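Local coordinates for StAR-related lipid transfer protein 13 (Homo sapiens, PDB 2PSO) that activates GTP hydrolysis by RhoA, and perhaps by Cdc42, and carries a lipid-binding START domain at its C-terminal end, at residues L100-F105 with V218-N223. Sequence-based numbering, arbitrary orientation.
Sequences LWDEDF and VARIRN
W101 lies flat against I221 of the C-terminal helix 209-223, and its side chain can be followed outward atom by atom. W101 CB sits 3.9 Å from the carbonyl O of R220. With chi1 at 52°, CG is set between the backbone N and the carbonyl carbon, and the ring runs alongside the isoleucine, the two side chains pointing the same way. W101 CD2, at the ring fusion, approaches I221 CG1 to 3.5 Å. That CG1 stands over the six-membered ring, 13° off its normal, which meets the criteria for a CH-pi contact; at the far end W101 CH2 lies 3.9 Å from I221 CD1. NE1 donates to the carbonyl of R93, tying the indole to helix 87-96. Replacing the indole by an alanine here is likely to open a gap beside I221 and leave the R93 carbonyl without this donor. R220 bends at chi3 (-45°), bringing NE to 3.0 Å from W101 O. D102 OD1 lies over the guanidinium face, 4.2 Å from R220 NH2, too far for a salt bridge; its OD2 pairs with R98 instead. The loop thus meets the START domain's C-terminal helix through buried indole-isoleucine packing and the R220 side chain, whose attraction to D102 is probably weak.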
loop_
_atom_site.group_PDB
_atom_site.type_symbol
_atom_site.label_atom_id
_atom_site.label_comp_id
_atom_site.label_asym_id
_atom_site.label_seq_id
_atom_site.Cartn_x
_atom_site.Cartn_y
_atom_site.Cartn_z
ATOM N N LEU A 100 14.618 -2.022 -6.764
ATOM C CA LEU A 100 15.467 -1.066 -6.059
ATOM C C LEU A 100 14.973 -0.662 -4.678
ATOM O O LEU A 100 15.607 0.158 -4.025
ATOM C CB LEU A 100 15.646 0.211 -6.879
ATOM C CG LEU A 100 16.884 0.506 -7.735
ATOM C CD1 LEU A 100 17.576 -0.745 -8.220
ATOM C CD2 LEU A 100 16.469 1.390 -8.915
ATOM N N TRP A 101 13.832 -1.164 -4.231
ATOM C CA TRP A 101 13.366 -0.770 -2.885
ATOM C C TRP A 101 12.619 -1.817 -2.062
ATOM O O TRP A 101 12.094 -1.509 -0.989
ATOM C CB TRP A 101 12.570 0.520 -2.910
ATOM C CG TRP A 101 11.413 0.621 -3.891
ATOM C CD1 TRP A 101 11.438 1.224 -5.113
ATOM C CD2 TRP A 101 10.054 0.221 -3.678
ATOM N NE1 TRP A 101 10.196 1.213 -5.678
ATOM C CE2 TRP A 101 9.327 0.594 -4.817
ATOM C CE3 TRP A 101 9.384 -0.421 -2.640
ATOM C CZ2 TRP A 101 7.961 0.323 -4.956
ATOM C CZ3 TRP A 101 8.027 -0.696 -2.786
ATOM C CH2 TRP A 101 7.336 -0.327 -3.932
ATOM N N ASP A 102 12.577 -3.040 -2.585
ATOM C CA ASP A 102 11.872 -4.113 -1.973
ATOM C C ASP A 102 12.712 -5.354 -2.218
ATOM O O ASP A 102 12.794 -5.853 -3.341
ATOM C CB ASP A 102 10.496 -4.253 -2.603
ATOM C CG ASP A 102 9.608 -5.235 -1.864
ATOM O OD1 ASP A 102 10.124 -6.018 -1.032
ATOM O OD2 ASP A 102 8.381 -5.234 -2.129
ATOM N N GLU A 103 13.336 -5.850 -1.145
ATOM C CA GLU A 103 14.179 -7.026 -1.220
ATOM C C GLU A 103 13.328 -8.288 -1.390
ATOM O O GLU A 103 13.835 -9.349 -1.743
ATOM C CB GLU A 103 15.059 -7.123 0.031
ATOM N N ASP A 104 12.024 -8.172 -1.164
ATOM C CA ASP A 104 11.155 -9.335 -1.244
ATOM C C ASP A 104 10.517 -9.507 -2.605
ATOM O O ASP A 104 10.026 -10.588 -2.917
ATOM C CB ASP A 104 10.081 -9.255 -0.171
ATOM C CG ASP A 104 10.622 -9.573 1.210
ATOM O OD1 ASP A 104 11.726 -10.175 1.316
ATOM O OD2 ASP A 104 9.935 -9.224 2.193
ATOM N N PHE A 105 10.528 -8.436 -3.398
ATOM C CA PHE A 105 9.932 -8.398 -4.728
ATOM C C PHE A 105 10.598 -9.359 -5.707
ATOM O O PHE A 105 11.633 -9.014 -6.286
ATOM C CB PHE A 105 10.141 -7.002 -5.254
ATOM C CG PHE A 105 9.430 -6.705 -6.547
ATOM C CD1 PHE A 105 8.040 -6.594 -6.585
ATOM C CD2 PHE A 105 10.152 -6.456 -7.703
ATOM C CE1 PHE A 105 7.386 -6.281 -7.753
ATOM C CE2 PHE A 105 9.515 -6.151 -8.865
ATOM C CZ PHE A 105 8.127 -6.071 -8.904
ATOM N N VAL A 218 6.698 2.743 2.115
ATOM C CA VAL A 218 6.774 4.106 1.700
ATOM C C VAL A 218 8.052 4.776 2.210
ATOM O O VAL A 218 8.486 5.781 1.676
ATOM C CB VAL A 218 5.498 4.810 2.130
ATOM C CG1 VAL A 218 5.716 5.682 3.327
ATOM C CG2 VAL A 218 4.915 5.563 0.963
ATOM N N ALA A 219 8.689 4.181 3.210
ATOM C CA ALA A 219 9.942 4.720 3.750
ATOM C C ALA A 219 11.096 4.196 2.921
ATOM O O ALA A 219 12.091 4.892 2.719
ATOM C CB ALA A 219 10.115 4.316 5.183
ATOM N N ARG A 220 10.958 2.958 2.454
ATOM C CA ARG A 220 11.959 2.354 1.615
ATOM C C ARG A 220 11.997 3.053 0.268
ATOM O O ARG A 220 13.080 3.342 -0.262
ATOM C CB ARG A 220 11.676 0.887 1.435
ATOM C CG ARG A 220 12.051 0.108 2.632
ATOM C CD ARG A 220 11.981 -1.349 2.356
ATOM N NE ARG A 220 10.758 -1.680 1.649
ATOM C CZ ARG A 220 9.876 -2.554 2.092
ATOM N NH1 ARG A 220 10.111 -3.174 3.231
ATOM N NH2 ARG A 220 8.783 -2.818 1.394
ATOM N N ILE A 221 10.825 3.367 -0.276
ATOM C CA ILE A 221 10.802 4.107 -1.521
ATOM C C ILE A 221 11.569 5.394 -1.335
ATOM O O ILE A 221 12.375 5.772 -2.195
ATOM C CB ILE A 221 9.407 4.445 -1.949
ATOM C CG1 ILE A 221 8.693 3.160 -2.409
ATOM C CG2 ILE A 221 9.473 5.512 -3.045
ATOM C CD1 ILE A 221 7.220 3.296 -2.575
ATOM N N ARG A 222 11.356 6.049 -0.196
ATOM C CA ARG A 222 12.066 7.282 0.078
ATOM C C ARG A 222 13.568 7.046 0.165
ATOM O O ARG A 222 14.340 7.695 -0.554
ATOM C CB ARG A 222 11.561 7.917 1.354
ATOM C CG ARG A 222 12.266 9.183 1.715
ATOM C CD ARG A 222 12.011 9.472 3.170
ATOM N NE ARG A 222 12.460 8.364 4.007
ATOM C CZ ARG A 222 12.084 8.187 5.267
ATOM N NH1 ARG A 222 11.242 9.038 5.839
ATOM N NH2 ARG A 222 12.546 7.155 5.956
ATOM N N ASN A 223 13.974 6.099 1.009
ATOM C CA ASN A 223 15.385 5.777 1.164
ATOM C C ASN A 223 16.098 5.478 -0.145
ATOM O O ASN A 223 17.271 5.792 -0.305
ATOM C CB ASN A 223 15.581 4.604 2.110
ATOM C CG ASN A 223 15.090 4.902 3.516
ATOM O OD1 ASN A 223 14.951 6.065 3.919
ATOM N ND2 ASN A 223 14.804 3.846 4.270
#